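Local structure of proline dehydrogenase (Bradyrhizobium japonicum USDA 110, 3HAZ) at residues 58-63 with 76-81; 167-172 with 454-459. The protein probably oxidises proline to glutamate in two steps, with an FAD-dependent proline dehydrogenase and an NAD-dependent 1-pyrroline-5-carboxylate dehydrogenase in one chain. All coordinates share one frame; numbering follows the deposited sequence.

How the interactions relate
Interaction 1 joins two successive helices. Interaction 2 packs Phe169, between helix 151-168 and strand 170-172, on helix 452-463 of the proline dehydrogenase barrel. Their centres are about 10 Å apart, and Met78 connects them. Its CE lies 3.5 Å from CD2 of Leu456 and 4.0 Å from CE2 of Phe169, so the methyl group used in interaction 1 also packs against interaction 2. Interaction 2 is nearer the flavin: the side chain of Arg459 is about 7 Å from the bound FAD, and the side chain of Val60, in interaction 1, is about 12 Å from it.

Interaction 1 of 2, residues 58-63 with 76-81; sequences GGVEDM and ALMVLA
Met78 on helix 71-85 meets Val60 and Met63 on helix 60-66, in a buried helix-helix packing contact. Both segments lie in the region assigned by family to the DNA-binding domain of proline dehydrogenase, and helices 151-168 and 452-463 pack around them. The contact is apolar and small, with 137 Å² buried in all. Met78 carries both touches with different atoms. Its CE lies 3.9 Å from CG2 of Val60, and the two side chains cross at about a right angle. Nearer its base, CG of Met78 lies 4.1 Å from CE of Met63. Met63 runs extended as far as SD, leaving opposite its backbone N (chi1 -178°). It then bends at chi3 (68°), and only the terminal methyl comes close to Met78. Met78 also turns at its last torsion (86°), which carries its CE toward Val60. The backbones stay well apart: CA of Val60 and CA of Met78 are 9.5 Å from each other. The two methionine side chains span most of the gap. Gln160 and Met165 of helix 151-168 pack on Met63 and Met78, respectively, and Leu460 of helix 452-463 packs on Val60. Gly59 is the N-cap of helix 60-66. Asp62, in the first turn, forms a salt bridge with Arg65 through OD1. Its OD2 takes the backbone N-H of Gly59, with N and OD2 2.8 Å apart, on the anti side of the carboxylate.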
loop_
_atom_site.group_PDB
_atom_site.type_symbol
_atom_site.label_atom_id
_atom_site.label_comp_id
_atom_site.label_asym_id
_atom_site.label_seq_id
_atom_site.Cartn_x
_atom_site.Cartn_y
_atom_site.Cartn_z
ATOM N N GLY A 58 4.492 47.356 13.855
ATOM C CA GLY A 58 4.147 46.203 13.044
ATOM C C GLY A 58 3.058 46.458 12.021
ATOM O O GLY A 58 2.578 47.581 11.869
ATOM N N GLY A 59 2.675 45.402 11.312
ATOM C CA GLY A 59 1.616 45.479 10.323
ATOM C C GLY A 59 0.518 44.460 10.574
ATOM O O GLY A 59 0.524 43.752 11.585
ATOM N N VAL A 60 -0.425 44.381 9.644
ATOM C CA VAL A 60 -1.555 43.468 9.772
ATOM C C VAL A 60 -1.101 42.014 9.887
ATOM O O VAL A 60 -1.615 41.257 10.713
ATOM C CB VAL A 60 -2.519 43.603 8.585
ATOM C CG1 VAL A 60 -3.589 42.531 8.651
ATOM C CG2 VAL A 60 -3.146 44.988 8.573
ATOM N N GLU A 61 -0.136 41.636 9.051
ATOM C CA GLU A 61 0.425 40.293 9.067
ATOM C C GLU A 61 1.014 39.962 10.442
ATOM O O GLU A 61 0.902 38.835 10.924
ATOM C CB GLU A 61 1.487 40.146 7.975
ATOM N N ASP A 62 1.631 40.948 11.077
ATOM C CA ASP A 62 2.163 40.746 12.416
ATOM C C ASP A 62 1.033 40.449 13.397
ATOM O O ASP A 62 1.164 39.574 14.251
ATOM C CB ASP A 62 2.978 41.962 12.868
ATOM C CG ASP A 62 4.231 42.161 12.036
ATOM O OD1 ASP A 62 4.949 41.169 11.790
ATOM O OD2 ASP A 62 4.500 43.309 11.629
ATOM N N MET A 63 -0.083 41.162 13.264
ATOM C CA MET A 63 -1.221 40.936 14.154
ATOM C C MET A 63 -1.853 39.572 13.910
ATOM O O MET A 63 -2.156 38.835 14.850
ATOM C CB MET A 63 -2.275 42.039 14.008
ATOM C CG MET A 63 -3.465 41.867 14.943
ATOM S SD MET A 63 -4.757 43.117 14.726
ATOM C CE MET A 63 -5.377 42.685 13.099
ATOM N N ALA A 76 -12.911 41.170 11.684
ATOM C CA ALA A 76 -13.855 41.546 12.734
ATOM C C ALA A 76 -13.217 42.487 13.759
ATOM O O ALA A 76 -13.863 43.417 14.244
ATOM C CB ALA A 76 -14.428 40.307 13.422
ATOM N N LEU A 77 -11.951 42.254 14.085
ATOM C CA LEU A 77 -11.282 43.074 15.089
ATOM C C LEU A 77 -10.934 44.456 14.532
ATOM O O LEU A 77 -11.000 45.457 15.243
ATOM C CB LEU A 77 -10.038 42.370 15.633
ATOM C CG LEU A 77 -10.313 41.078 16.411
ATOM C CD1 LEU A 77 -9.022 40.509 16.970
ATOM C CD2 LEU A 77 -11.329 41.301 17.522
ATOM N N MET A 78 -10.579 44.506 13.253
ATOM C CA MET A 78 -10.293 45.779 12.592
ATOM C C MET A 78 -11.546 46.642 12.460
ATOM O O MET A 78 -11.485 47.869 12.555
ATOM C CB MET A 78 -9.661 45.533 11.218
ATOM C CG MET A 78 -8.241 44.955 11.299
ATOM S SD MET A 78 -7.547 44.582 9.675
ATOM C CE MET A 78 -6.840 46.167 9.228
ATOM N N VAL A 79 -12.681 45.991 12.234
ATOM C CA VAL A 79 -13.957 46.687 12.173
ATOM C C VAL A 79 -14.316 47.234 13.548
ATOM O O VAL A 79 -14.710 48.389 13.683
ATOM C CB VAL A 79 -15.082 45.760 11.665
ATOM C CG1 VAL A 79 -16.459 46.388 11.910
ATOM C CG2 VAL A 79 -14.883 45.456 10.190
ATOM N N LEU A 80 -14.188 46.396 14.570
ATOM C CA LEU A 80 -14.449 46.838 15.930
ATOM C C LEU A 80 -13.485 47.977 16.293
ATOM O O LEU A 80 -13.874 48.956 16.927
ATOM C CB LEU A 80 -14.292 45.671 16.907
ATOM C CG LEU A 80 -14.446 46.009 18.389
ATOM C CD1 LEU A 80 -15.798 46.681 18.652
ATOM C CD2 LEU A 80 -14.283 44.767 19.250
ATOM N N ALA A 81 -12.226 47.842 15.879
ATOM C CA ALA A 81 -11.216 48.870 16.126
ATOM C C ALA A 81 -11.638 50.227 15.560
ATOM O O ALA A 81 -11.555 51.238 16.254
ATOM C CB ALA A 81 -9.849 48.447 15.573
#

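Interaction 2 of 2, residues 167-172 with 454-459; sequences NHFVLG and AYLVRR. With SO4 (sulfate ion), chain K.
In the (beta/alpha)8 barrel of the proline dehydrogenase part, helix 452-463 follows the last barrel strand, 440-448, and the Phe169 ring packs against it. Phe169 lies between helix 151-168 and strand 170-172, which pairs in parallel with strand 440-448. The contact thus joins the preceding helical region to the barrel, close to the flavin: the Arg459 side chain is about 7 Å from the bound FAD and from the side chain of His397, an FAD-binding residue. Three side chains of the helix gather at the far end of the Phe169 ring. CE1 of Phe169 is 3.7 Å from CE2 of Tyr455, and CZ of Phe169 is 3.8 Å from CD2 of Leu456. The third is Arg459, whose NH1 lies 3.7 Å from CZ of Phe169. Arg459 starts with CG anti to its backbone N (chi1 173°), then bends at chi2 (83°). Ring and guanidinium planes are 17° apart, but NH1 comes in obliquely. Pro445 of strand 440-448 touches Phe169, Tyr455 and Arg459, and Tyr455 OH is hydrogen-bonded to OD2 of Asp195. Arg458 forms a salt bridge with Glu199. Its NH1 also donates to O3 of a sulfate ion, probably from the crystallisation liquor, at 3.1 Å. One water bridges the two segments in the guanidinium plane of Arg459: it accepts from NH2 of Arg459 at 2.7 Å and donates to the carbonyl O of His168 at 2.9 Å.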
loop_
_atom_site.group_PDB
_atom_site.type_symbol
_atom_site.label_atom_id
_atom_site.label_comp_id
_atom_site.label_asym_id
_atom_site.label_seq_id
_atom_site.Cartn_x
_atom_site.Cartn_y
_atom_site.Cartn_z
ATOM N N ASN A 167 -3.290 54.293 12.216
ATOM C CA ASN A 167 -2.022 54.696 11.603
ATOM C C ASN A 167 -1.951 54.473 10.100
ATOM O O ASN A 167 -1.270 55.212 9.396
ATOM C CB ASN A 167 -0.841 53.996 12.283
ATOM C CG ASN A 167 -0.618 54.483 13.702
ATOM O OD1 ASN A 167 -0.979 55.606 14.045
ATOM N ND2 ASN A 167 -0.027 53.637 14.534
ATOM N N HIS A 168 -2.660 53.463 9.607
ATOM C CA HIS A 168 -2.466 53.023 8.226
ATOM C C HIS A 168 -3.658 53.252 7.310
ATOM O O HIS A 168 -3.595 52.964 6.116
ATOM C CB HIS A 168 -2.026 51.559 8.197
ATOM C CG HIS A 168 -0.748 51.316 8.935
ATOM N ND1 HIS A 168 -0.508 50.170 9.659
ATOM C CD2 HIS A 168 0.350 52.095 9.085
ATOM C CE1 HIS A 168 0.691 50.245 10.210
ATOM N NE2 HIS A 168 1.229 51.406 9.883
ATOM N N PHE A 169 -4.740 53.780 7.868
ATOM C CA PHE A 169 -5.900 54.117 7.063
ATOM C C PHE A 169 -6.275 55.565 7.325
ATOM O O PHE A 169 -6.102 56.056 8.433
ATOM C CB PHE A 169 -7.068 53.191 7.399
ATOM C CG PHE A 169 -6.822 51.755 7.036
ATOM C CD1 PHE A 169 -7.389 51.213 5.897
ATOM C CD2 PHE A 169 -6.018 50.956 7.826
ATOM C CE1 PHE A 169 -7.158 49.896 5.549
ATOM C CE2 PHE A 169 -5.789 49.635 7.488
ATOM C CZ PHE A 169 -6.360 49.106 6.341
ATOM N N VAL A 170 -6.762 56.243 6.292
ATOM C CA VAL A 170 -7.294 57.591 6.425
ATOM C C VAL A 170 -8.806 57.530 6.177
ATOM O O VAL A 170 -9.257 57.517 5.030
ATOM C CB VAL A 170 -6.634 58.556 5.422
ATOM C CG1 VAL A 170 -7.284 59.928 5.509
ATOM C CG2 VAL A 170 -5.116 58.649 5.676
ATOM N N LEU A 171 -9.577 57.488 7.260
ATOM C CA LEU A 171 -10.996 57.134 7.190
ATOM C C LEU A 171 -11.906 58.199 7.800
ATOM O O LEU A 171 -11.495 58.941 8.682
ATOM C CB LEU A 171 -11.223 55.815 7.928
ATOM C CG LEU A 171 -11.089 54.497 7.156
ATOM C CD1 LEU A 171 -10.217 54.640 5.924
ATOM C CD2 LEU A 171 -10.569 53.405 8.067
ATOM N N GLY A 172 -13.150 58.245 7.335
ATOM C CA GLY A 172 -14.157 59.123 7.899
ATOM C C GLY A 172 -15.543 58.655 7.501
ATOM O O GLY A 172 -15.687 57.797 6.633
ATOM N N ALA A 454 -15.323 46.186 1.945
ATOM C CA ALA A 454 -14.938 45.634 0.651
ATOM C C ALA A 454 -13.424 45.681 0.455
ATOM O O ALA A 454 -12.825 44.746 -0.078
ATOM C CB ALA A 454 -15.649 46.376 -0.475
ATOM N N TYR A 455 -12.812 46.774 0.896
ATOM C CA TYR A 455 -11.376 46.957 0.769
ATOM C C TYR A 455 -10.583 46.093 1.762
ATOM O O TYR A 455 -9.555 45.514 1.408
ATOM C CB TYR A 455 -11.023 48.432 0.965
ATOM C CG TYR A 455 -9.542 48.745 0.883
ATOM C CD1 TYR A 455 -8.952 49.105 -0.325
ATOM C CD2 TYR A 455 -8.737 48.696 2.016
ATOM C CE1 TYR A 455 -7.595 49.399 -0.403
ATOM C CE2 TYR A 455 -7.380 48.989 1.950
ATOM C CZ TYR A 455 -6.815 49.338 0.740
ATOM O OH TYR A 455 -5.470 49.632 0.674
ATOM N N LEU A 456 -11.048 46.028 3.007
ATOM C CA LEU A 456 -10.352 45.267 4.041
ATOM C C LEU A 456 -10.196 43.799 3.661
ATOM O O LEU A 456 -9.135 43.205 3.868
ATOM C CB LEU A 456 -11.084 45.372 5.378
ATOM C CG LEU A 456 -10.621 46.496 6.300
ATOM C CD1 LEU A 456 -11.361 46.417 7.620
ATOM C CD2 LEU A 456 -9.112 46.423 6.514
ATOM N N VAL A 457 -11.266 43.230 3.112
ATOM C CA VAL A 457 -11.293 41.836 2.686
ATOM C C VAL A 457 -10.137 41.528 1.743
ATOM O O VAL A 457 -9.320 40.639 2.002
ATOM C CB VAL A 457 -12.605 41.510 1.950
ATOM C CG1 VAL A 457 -12.523 40.133 1.295
ATOM C CG2 VAL A 457 -13.778 41.591 2.900
ATOM N N ARG A 458 -10.075 42.268 0.642
ATOM C CA ARG A 458 -9.023 42.063 -0.340
ATOM C C ARG A 458 -7.656 42.181 0.327
ATOM O O ARG A 458 -6.781 41.341 0.122
ATOM C CB ARG A 458 -9.175 43.055 -1.495
ATOM C CG ARG A 458 -8.543 42.603 -2.793
ATOM C CD ARG A 458 -9.364 43.040 -4.001
ATOM N NE ARG A 458 -9.999 44.340 -3.807
ATOM C CZ ARG A 458 -9.336 45.490 -3.728
ATOM N NH1 ARG A 458 -8.016 45.499 -3.810
ATOM N NH2 ARG A 458 -9.993 46.629 -3.554
ATOM N N ARG A 459 -7.496 43.206 1.159
ATOM C CA ARG A 459 -6.237 43.453 1.857
ATOM C C ARG A 459 -5.806 42.281 2.740
ATOM O O ARG A 459 -4.621 41.935 2.794
ATOM C CB ARG A 459 -6.349 44.729 2.706
ATOM C CG ARG A 459 -5.162 44.992 3.617
ATOM C CD ARG A 459 -4.027 45.676 2.876
ATOM N NE ARG A 459 -3.102 46.317 3.806
ATOM C CZ ARG A 459 -3.120 47.613 4.110
ATOM N NH1 ARG A 459 -4.009 48.421 3.546
ATOM N NH2 ARG A 459 -2.241 48.102 4.972
HETATM S S SO4 K . -5.495 47.233 -4.835
HETATM O O1 SO4 K . -4.067 47.511 -4.721
HETATM O O2 SO4 K . -5.708 45.813 -4.578
HETATM O O3 SO4 K . -6.228 48.025 -3.849
HETATM O O4 SO4 K . -5.960 47.576 -6.178
HETATM O O HOH W 1 -2.603 50.762 4.564
#